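Importin subunit beta-1 (Saccharomyces cerevisiae, PDB 5OWU) carries proteins into the nucleus by associating with importin alpha, the subunit that binds the classical nuclear localization signal of the cargo. Local coordinates at residues A[98-103]-A[117-122]; A[125-130]-A[174-179]; A[137-142]-A[153-158]; A[141-146]-A[184-189]. All coordinates share one frame; numbering follows the deposited sequence.

Contact 1 of 4, residues A[98-103]-A[117-122]; sequences TNALTA and QLIAAI
A100 meets both L118 and I119, and the close fit of the contact lies around its methyl group. A100 CB sits 3.7 Å from I119 CG1, and it also touches L118 CD2 at 4.0 Å. The isoleucine holds CG1 beside its own backbone N (chi1 -71°), and from there its outer methyl runs on past the alanine side chain to the backbone: I119 CD1 lies 3.7 Å from A100 O. L118 is turned differently, with CG lying trans to the backbone N, and it offers one methyl branch to the alanine. A100 presents just a methyl, and its CA lies 6.4 Å from I119 CA. The two segments belong to the antiparallel helix pair of HEAT repeat 3, helix 90-104 packed on helix 109-126, and here their axes approach to 9.6 Å at 144° between the N-to-C directions. Further out the packing thins. L101 is partly exposed and adds a single touch, L101 CD2 to I119 CD1 at 4.1 Å, the two side chains crossing at about a right angle. T98 and T102 lie on the exposed face of helix 90-104, and the CB of T102 points away from the partner helix. N99 is buried, but it faces another neighbour: its ND2 is hydrogen-bonded to S45 OG and Q46 OE1 of helix 37-48. L118 also packs on L65 of helix 55-67, and I119 on W132.

Contact 2 of 4, residues A[125-130]-A[174-179]; sequences IELPHG and VSSSNN
L127 and S176 meet where HEAT repeat 3 ends and repeat 5 is about to begin, L127 lying in the Schellman motif that closes helix 109-126. In that motif G130, at positive phi, is the C-prime residue: its N bonds to L127 O, and A131 N reaches back to E126 O. The contact across is small and apolar on one side only. L127 holds CG beside its backbone N (chi1 -66°) and is extended beyond it, which brings CD1 to 3.8 Å from S176 OG. The hydroxyl oxygen lies against the flank of the leucine, with L127 CB at 4.1 Å and CD2 at 4.2 Å from S176 OG. S176 keeps OG on the side of its own backbone N, opposite the carbonyl carbon, and thereby faces the leucine. S175, more exposed, comes in at the margin, where S175 OG stays 4.2 Å from L127 O, too far for a hydrogen bond. L127 also touches L173 and M136 of helix 133-142. At the other end of the second segment, N178 OD1 is taken up by N215 and R218. The exposed H129 folds its ring back over the helix end: H129 ND1 donates to I125 O at 2.9 Å, almost along the C=O axis of the isoleucine (169°), with that oxygen 21° out of the imidazole plane.

Contact 3 of 4, residues A[137-142]-A[153-158]; sequences KIMVDN and RASLLA
M139 and N142, about one turn apart on helix 133-142, both close on S155 of helix 149-165, the second helix of HEAT repeat 4. Taken in sequence order, the first segment begins on its outer side, where K137 NZ forms a salt bridge with D141 OD2 at 2.9 Å, on the syn lone pair of the carboxylate oxygen. I138 turns its end toward L101 of helix 90-104. M139 is bent at chi2 and chi3 (-67° and 97°), and this folds the thioether across the serine: M139 SD lies 3.9 Å from S155 CB, while its methyl, M139 CE, is 3.9 Å from S155 OG. The sulfur also grazes A158 CB at 4.5 Å. One turn later N142 supplies the polar link. Its ND2 donates to S155 OG at 3.0 Å with an N-H...O angle of 155°, and the oxygen lies close to the amide plane. S155 OG in turn bonds to V151 O, so the hydroxyl accepts from the asparagine while giving its proton to its own helix. Were N142 a leucine, the S155 hydroxyl would probably lose its donor, and with it the one polar tie between these helix segments. Among its neighbours the pair is covered by L104 of helix 90-104, which touches M139, A154 and S155, and by A116 of helix 109-126 on A158, while L156 turns to helix 195-208.

Contact 4 of 4, residues A[141-146]-A[184-189]; sequences DNTGAE and IVQGAQ
Where HEAT repeat 4 stacks on repeat 5, the turn following helix 133-142 sets T143 against Q186 near the end of helix 177-188. T143 is the first residue to leave helical geometry, and its CA lies 5.9 Å from that of G187, which has no side chain to hold the backbones apart. T143 OG1 occupies the position between its backbone N and carbonyl carbon (chi1 67°) and faces the glutamine: Q186 NE2 donates to T143 OG1 at 2.8 Å. The bond is rather bent, with an N-H...O angle of 134°, and the oxygen is tilted 20° from the amide plane. Q186, extended beyond CG, crosses the threonine at about a right angle and lays its CB 3.5 Å from T143 OG1. Both polar ends have second partners: the threonine hydroxyl bonds to A183 O, and Q186 NE2 is also 2.9 Å from V140 O, a probable hydrogen bond. Shortening Q186 to an alanine is likely to strip T143 OG1 and V140 O of the donor they share and to open a gap beside the turn. G144 follows in the loop, and a CB there would be crowded by D141 O. A chain of another protein places an apolar side chain on Q186 and an aromatic one on V185. Around the contact, T143 packs on L156 of helix 149-165, I184 on helix 195-208, and V185 on Y224, L225 and V228 of helix 219-233.

How the contacts relate
From the N terminus, contact 1 closes first, joining the two helices of HEAT repeat 3 across a short loop. Helix 109-126 then runs on into contact 2, whose segments are separated by 43 residues and which brings the end of repeat 3 against the approach to repeat 5. Contact 3 closes the hairpin of repeat 4 within that span; it touches contact 1 through L101 and I138, and contact 2 through V140 and N179. Contact 4 sets out from the end of helix 133-142, sharing D141 and N142 with contact 3, but reaches on to helix 177-188, so its loop crosses that of contact 2. Between them, the four contacts tie three successive repeats into one stack.

Contact 1 of 4, residues A[98-103]-A[117-122]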
# COMPACT_ATOMS: atom_id res chain seq x y z
N THR A 98 17.44 -32.57 16.72
CA THR A 98 17.09 -33.18 18.01
C THR A 98 17.05 -32.14 19.13
O THR A 98 16.14 -32.16 19.96
CB THR A 98 18.08 -34.30 18.34
OG1 THR A 98 18.07 -35.28 17.30
CG2 THR A 98 17.72 -34.97 19.66
N ASN A 99 18.04 -31.24 19.17
CA ASN A 99 18.07 -30.23 20.23
C ASN A 99 16.91 -29.26 20.10
O ASN A 99 16.28 -28.89 21.10
CB ASN A 99 19.41 -29.48 20.19
CG ASN A 99 20.57 -30.33 20.68
OD1 ASN A 99 20.38 -31.39 21.27
ND2 ASN A 99 21.79 -29.87 20.43
N ALA A 100 16.60 -28.84 18.87
CA ALA A 100 15.45 -27.97 18.65
C ALA A 100 14.16 -28.63 19.10
O ALA A 100 13.32 -27.99 19.75
CB ALA A 100 15.37 -27.59 17.18
N LEU A 101 13.97 -29.90 18.76
CA LEU A 101 12.77 -30.61 19.19
C LEU A 101 12.73 -30.76 20.70
O LEU A 101 11.65 -30.71 21.30
CB LEU A 101 12.71 -31.99 18.52
CG LEU A 101 12.25 -31.99 17.05
CD1 LEU A 101 12.59 -33.32 16.40
CD2 LEU A 101 10.76 -31.71 16.96
N THR A 102 13.89 -30.93 21.34
CA THR A 102 13.93 -30.94 22.80
C THR A 102 13.43 -29.62 23.36
O THR A 102 12.61 -29.59 24.28
CB THR A 102 15.34 -31.24 23.29
OG1 THR A 102 15.69 -32.59 22.96
CG2 THR A 102 15.45 -31.04 24.81
N ALA A 103 13.91 -28.51 22.80
CA ALA A 103 13.49 -27.20 23.30
C ALA A 103 12.02 -26.93 23.01
O ALA A 103 11.37 -26.20 23.76
CB ALA A 103 14.38 -26.12 22.70
N GLN A 117 10.29 -21.40 16.01
CA GLN A 117 10.76 -20.64 14.86
C GLN A 117 11.97 -21.31 14.20
O GLN A 117 12.08 -21.32 12.96
CB GLN A 117 11.11 -19.21 15.29
CG GLN A 117 9.94 -18.42 15.83
CD GLN A 117 10.27 -16.96 16.03
OE1 GLN A 117 10.66 -16.26 15.10
NE2 GLN A 117 10.11 -16.48 17.26
N LEU A 118 12.87 -21.87 15.01
CA LEU A 118 14.04 -22.56 14.45
C LEU A 118 13.63 -23.81 13.68
O LEU A 118 14.10 -24.06 12.56
CB LEU A 118 15.01 -22.92 15.58
CG LEU A 118 16.27 -23.72 15.20
CD1 LEU A 118 17.10 -22.93 14.23
CD2 LEU A 118 17.08 -24.07 16.42
N ILE A 119 12.77 -24.63 14.29
CA ILE A 119 12.23 -25.80 13.61
C ILE A 119 11.59 -25.39 12.30
O ILE A 119 11.80 -26.03 11.26
CB ILE A 119 11.23 -26.54 14.52
CG1 ILE A 119 11.97 -27.22 15.67
CG2 ILE A 119 10.41 -27.56 13.73
CD1 ILE A 119 11.07 -27.66 16.81
N ALA A 120 10.81 -24.31 12.31
CA ALA A 120 10.16 -23.84 11.09
C ALA A 120 11.18 -23.52 10.01
O ALA A 120 10.98 -23.87 8.84
CB ALA A 120 9.30 -22.61 11.38
N ALA A 121 12.28 -22.86 10.37
CA ALA A 121 13.29 -22.50 9.37
C ALA A 121 13.94 -23.74 8.76
O ALA A 121 14.09 -23.86 7.52
CB ALA A 121 14.36 -21.61 10.01
N ILE A 122 14.33 -24.69 9.61
CA ILE A 122 14.95 -25.91 9.10
C ILE A 122 13.97 -26.66 8.21
O ILE A 122 14.31 -27.11 7.12
CB ILE A 122 15.46 -26.78 10.26
CG1 ILE A 122 16.59 -26.06 11.01
CG2 ILE A 122 15.96 -28.13 9.74
CD1 ILE A 122 16.87 -26.64 12.39

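Contact 2 of 4, residues A[125-130]-A[174-179]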
# COMPACT_ATOMS: atom_id res chain seq x y z
N ILE A 125 13.62 -25.43 4.83
CA ILE A 125 14.68 -25.87 3.93
C ILE A 125 14.49 -27.33 3.52
O ILE A 125 14.59 -27.67 2.34
CB ILE A 125 16.06 -25.66 4.58
CG1 ILE A 125 16.35 -24.17 4.70
CG2 ILE A 125 17.15 -26.34 3.73
CD1 ILE A 125 17.41 -23.84 5.74
N GLU A 126 14.23 -28.22 4.48
CA GLU A 126 14.36 -29.65 4.22
C GLU A 126 13.11 -30.29 3.63
O GLU A 126 13.23 -31.15 2.74
CB GLU A 126 14.74 -30.37 5.52
CG GLU A 126 16.13 -29.95 6.05
CD GLU A 126 16.76 -31.02 6.92
OE1 GLU A 126 16.06 -31.98 7.31
OE2 GLU A 126 17.97 -30.91 7.21
N LEU A 127 11.92 -29.93 4.09
CA LEU A 127 10.72 -30.60 3.60
C LEU A 127 10.58 -30.51 2.08
O LEU A 127 10.25 -31.53 1.46
CB LEU A 127 9.47 -30.04 4.29
CG LEU A 127 9.33 -30.31 5.80
CD1 LEU A 127 8.06 -29.67 6.33
CD2 LEU A 127 9.33 -31.79 6.10
N PRO A 128 10.81 -29.36 1.44
CA PRO A 128 10.77 -29.33 -0.03
C PRO A 128 11.78 -30.27 -0.69
O PRO A 128 11.61 -30.60 -1.86
CB PRO A 128 11.08 -27.86 -0.36
CG PRO A 128 10.72 -27.12 0.88
CD PRO A 128 11.04 -28.03 2.02
N HIS A 129 12.82 -30.69 0.03
CA HIS A 129 13.79 -31.64 -0.49
C HIS A 129 13.52 -33.07 -0.01
O HIS A 129 14.43 -33.90 0.00
CB HIS A 129 15.21 -31.21 -0.10
CG HIS A 129 15.67 -29.95 -0.77
ND1 HIS A 129 15.30 -28.70 -0.33
CD2 HIS A 129 16.48 -29.75 -1.84
CE1 HIS A 129 15.85 -27.78 -1.10
NE2 HIS A 129 16.57 -28.39 -2.02
N GLY A 130 12.28 -33.36 0.40
CA GLY A 130 11.92 -34.68 0.88
C GLY A 130 12.71 -35.19 2.06
O GLY A 130 12.86 -36.40 2.23
N VAL A 174 3.68 -27.94 -0.29
CA VAL A 174 2.56 -28.67 -0.88
C VAL A 174 2.63 -30.14 -0.50
O VAL A 174 1.64 -30.73 -0.03
CB VAL A 174 2.53 -28.47 -2.41
CG1 VAL A 174 3.76 -29.07 -3.09
CG2 VAL A 174 1.26 -29.06 -3.00
N SER A 175 3.81 -30.74 -0.62
CA SER A 175 3.94 -32.18 -0.42
C SER A 175 3.66 -32.60 1.02
O SER A 175 3.40 -33.78 1.26
CB SER A 175 5.34 -32.63 -0.84
OG SER A 175 6.34 -31.92 -0.14
N SER A 176 3.68 -31.67 1.98
CA SER A 176 3.39 -31.96 3.38
C SER A 176 1.97 -31.57 3.79
O SER A 176 1.59 -31.80 4.95
CB SER A 176 4.40 -31.25 4.28
OG SER A 176 5.74 -31.59 3.95
N SER A 177 1.17 -31.01 2.88
CA SER A 177 -0.09 -30.40 3.28
C SER A 177 -0.97 -31.37 4.05
O SER A 177 -1.52 -31.03 5.11
CB SER A 177 -0.82 -29.84 2.05
OG SER A 177 -1.04 -30.84 1.07
N ASN A 178 -1.10 -32.61 3.56
CA ASN A 178 -1.94 -33.58 4.26
C ASN A 178 -1.61 -33.58 5.75
O ASN A 178 -2.47 -33.27 6.59
CB ASN A 178 -1.76 -34.99 3.66
CG ASN A 178 -2.30 -35.11 2.24
OD1 ASN A 178 -3.10 -34.30 1.79
ND2 ASN A 178 -1.87 -36.16 1.55
N ASN A 179 -0.35 -33.84 6.08
CA ASN A 179 0.01 -33.99 7.49
C ASN A 179 -0.11 -32.66 8.23
O ASN A 179 -0.57 -32.62 9.38
CB ASN A 179 1.43 -34.55 7.61
CG ASN A 179 1.48 -36.01 7.27
OD1 ASN A 179 0.59 -36.77 7.64
ND2 ASN A 179 2.52 -36.42 6.54

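Contact 3 of 4, residues A[137-142]-A[153-158]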
# COMPACT_ATOMS: atom_id res chain seq x y z
N LYS A 137 5.38 -36.62 11.26
CA LYS A 137 4.87 -37.63 12.18
C LYS A 137 4.91 -37.12 13.61
O LYS A 137 3.96 -37.32 14.38
CB LYS A 137 5.68 -38.92 12.02
CG LYS A 137 5.03 -40.16 12.60
CD LYS A 137 5.55 -40.48 13.99
CE LYS A 137 5.18 -41.89 14.42
NZ LYS A 137 3.71 -42.10 14.46
N ILE A 138 6.00 -36.43 13.99
CA ILE A 138 6.08 -35.88 15.34
C ILE A 138 4.99 -34.82 15.55
O ILE A 138 4.38 -34.75 16.62
CB ILE A 138 7.48 -35.31 15.62
CG1 ILE A 138 8.51 -36.43 15.71
CG2 ILE A 138 7.49 -34.50 16.91
CD1 ILE A 138 9.98 -35.97 15.85
N MET A 139 4.74 -33.99 14.54
CA MET A 139 3.74 -32.93 14.68
C MET A 139 2.34 -33.53 14.81
O MET A 139 1.57 -33.11 15.67
CB MET A 139 3.80 -31.96 13.50
CG MET A 139 5.09 -31.13 13.38
SD MET A 139 5.37 -29.91 14.69
CE MET A 139 6.46 -30.83 15.77
N VAL A 140 2.01 -34.51 13.97
CA VAL A 140 0.70 -35.15 14.05
C VAL A 140 0.52 -35.80 15.42
O VAL A 140 -0.53 -35.65 16.06
CB VAL A 140 0.51 -36.16 12.91
CG1 VAL A 140 -0.75 -37.01 13.12
CG2 VAL A 140 0.44 -35.42 11.59
N ASP A 141 1.54 -36.53 15.89
CA ASP A 141 1.42 -37.14 17.20
C ASP A 141 1.34 -36.10 18.31
O ASP A 141 0.63 -36.30 19.30
CB ASP A 141 2.60 -38.09 17.45
CG ASP A 141 2.56 -39.32 16.56
OD1 ASP A 141 1.48 -39.65 16.04
OD2 ASP A 141 3.62 -39.95 16.38
N ASN A 142 2.01 -34.95 18.14
CA ASN A 142 2.11 -33.94 19.19
C ASN A 142 0.81 -33.17 19.41
O ASN A 142 0.62 -32.60 20.49
CB ASN A 142 3.22 -32.94 18.86
CG ASN A 142 4.58 -33.40 19.32
OD1 ASN A 142 4.75 -34.55 19.69
ND2 ASN A 142 5.55 -32.50 19.31
N ARG A 153 0.42 -26.78 21.83
CA ARG A 153 0.48 -25.37 21.45
C ARG A 153 1.81 -25.05 20.77
O ARG A 153 1.83 -24.36 19.75
CB ARG A 153 0.28 -24.50 22.69
CG ARG A 153 -0.45 -23.19 22.43
CD ARG A 153 0.43 -22.17 21.72
NE ARG A 153 1.47 -21.64 22.60
CZ ARG A 153 1.31 -20.63 23.44
NH1 ARG A 153 0.13 -20.01 23.54
NH2 ARG A 153 2.33 -20.22 24.19
N ALA A 154 2.92 -25.53 21.33
CA ALA A 154 4.22 -25.25 20.74
C ALA A 154 4.32 -25.85 19.34
O ALA A 154 4.86 -25.22 18.42
CB ALA A 154 5.33 -25.78 21.64
N SER A 155 3.78 -27.06 19.16
CA SER A 155 3.84 -27.67 17.84
C SER A 155 2.98 -26.91 16.84
O SER A 155 3.38 -26.73 15.68
CB SER A 155 3.41 -29.14 17.93
OG SER A 155 4.27 -29.82 18.84
N LEU A 156 1.80 -26.43 17.27
CA LEU A 156 0.96 -25.62 16.39
C LEU A 156 1.64 -24.31 16.02
O LEU A 156 1.56 -23.86 14.87
CB LEU A 156 -0.40 -25.36 17.05
CG LEU A 156 -1.27 -26.62 17.22
CD1 LEU A 156 -2.43 -26.38 18.16
CD2 LEU A 156 -1.78 -27.08 15.87
N LEU A 157 2.33 -23.68 16.98
CA LEU A 157 3.14 -22.51 16.65
C LEU A 157 4.16 -22.85 15.57
O LEU A 157 4.32 -22.10 14.60
CB LEU A 157 3.87 -21.99 17.89
CG LEU A 157 3.02 -21.37 19.00
CD1 LEU A 157 3.94 -20.82 20.07
CD2 LEU A 157 2.11 -20.28 18.46
N ALA A 158 4.88 -23.96 15.75
CA ALA A 158 5.89 -24.34 14.76
C ALA A 158 5.26 -24.52 13.38
O ALA A 158 5.84 -24.08 12.37
CB ALA A 158 6.60 -25.62 15.20

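Contact 4 of 4, residues A[141-146]-A[184-189]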
# COMPACT_ATOMS: atom_id res chain seq x y z
N ASP A 141 1.54 -36.53 15.89
CA ASP A 141 1.42 -37.14 17.20
C ASP A 141 1.34 -36.10 18.31
O ASP A 141 0.63 -36.30 19.30
CB ASP A 141 2.60 -38.09 17.45
CG ASP A 141 2.56 -39.32 16.56
OD1 ASP A 141 1.48 -39.65 16.04
OD2 ASP A 141 3.62 -39.95 16.38
N ASN A 142 2.01 -34.95 18.14
CA ASN A 142 2.11 -33.94 19.19
C ASN A 142 0.81 -33.17 19.41
O ASN A 142 0.62 -32.60 20.49
CB ASN A 142 3.22 -32.94 18.86
CG ASN A 142 4.58 -33.40 19.32
OD1 ASN A 142 4.75 -34.55 19.69
ND2 ASN A 142 5.55 -32.50 19.31
N THR A 143 -0.06 -33.08 18.41
CA THR A 143 -1.36 -32.46 18.62
C THR A 143 -2.46 -33.49 18.83
O THR A 143 -3.64 -33.13 18.81
CB THR A 143 -1.70 -31.54 17.44
OG1 THR A 143 -1.90 -32.30 16.25
CG2 THR A 143 -0.58 -30.53 17.22
N GLY A 144 -2.09 -34.75 19.05
CA GLY A 144 -3.06 -35.76 19.40
C GLY A 144 -3.78 -35.44 20.71
O GLY A 144 -3.27 -34.71 21.57
N ALA A 145 -4.96 -36.04 20.85
CA ALA A 145 -5.93 -35.58 21.85
C ALA A 145 -5.37 -35.62 23.27
O ALA A 145 -5.71 -34.76 24.09
CB ALA A 145 -7.20 -36.43 21.77
N GLU A 146 -4.52 -36.60 23.59
CA GLU A 146 -4.06 -36.80 24.96
C GLU A 146 -2.68 -36.21 25.23
O GLU A 146 -2.12 -36.43 26.31
CB GLU A 146 -4.06 -38.29 25.30
CG GLU A 146 -5.42 -38.98 25.08
CD GLU A 146 -6.54 -38.35 25.89
OE1 GLU A 146 -6.31 -37.99 27.06
OE2 GLU A 146 -7.66 -38.23 25.35
N ILE A 184 -2.92 -29.65 12.30
CA ILE A 184 -3.55 -28.39 12.66
C ILE A 184 -5.00 -28.62 13.08
O ILE A 184 -5.43 -28.18 14.15
CB ILE A 184 -3.45 -27.38 11.51
CG1 ILE A 184 -2.01 -26.87 11.39
CG2 ILE A 184 -4.42 -26.21 11.72
CD1 ILE A 184 -1.77 -25.92 10.25
N VAL A 185 -5.76 -29.34 12.25
CA VAL A 185 -7.18 -29.51 12.51
C VAL A 185 -7.40 -30.30 13.79
O VAL A 185 -8.38 -30.08 14.51
CB VAL A 185 -7.87 -30.16 11.30
CG1 VAL A 185 -9.35 -30.43 11.58
CG2 VAL A 185 -7.73 -29.26 10.08
N GLN A 186 -6.46 -31.19 14.13
CA GLN A 186 -6.54 -31.90 15.40
C GLN A 186 -6.62 -30.92 16.57
O GLN A 186 -7.38 -31.14 17.52
CB GLN A 186 -5.34 -32.84 15.57
CG GLN A 186 -5.53 -34.19 14.88
CD GLN A 186 -4.34 -35.13 15.02
OE1 GLN A 186 -4.39 -36.25 14.50
NE2 GLN A 186 -3.28 -34.70 15.70
N GLY A 187 -5.86 -29.83 16.51
CA GLY A 187 -5.94 -28.84 17.57
C GLY A 187 -7.13 -27.92 17.47
O GLY A 187 -7.51 -27.30 18.47
N ALA A 188 -7.75 -27.80 16.28
CA ALA A 188 -8.80 -26.81 16.08
C ALA A 188 -10.19 -27.33 16.44
O ALA A 188 -11.05 -26.54 16.82
CB ALA A 188 -8.82 -26.34 14.62
N GLN A 189 -10.40 -28.64 16.33
CA GLN A 189 -11.74 -29.21 16.40
C GLN A 189 -12.36 -29.00 17.79
O GLN A 189 -11.67 -28.74 18.78
CB GLN A 189 -11.70 -30.70 16.06
CG GLN A 189 -10.89 -31.52 17.04
CD GLN A 189 -10.70 -32.95 16.56
OE1 GLN A 189 -11.43 -33.43 15.70
NE2 GLN A 189 -9.70 -33.63 17.12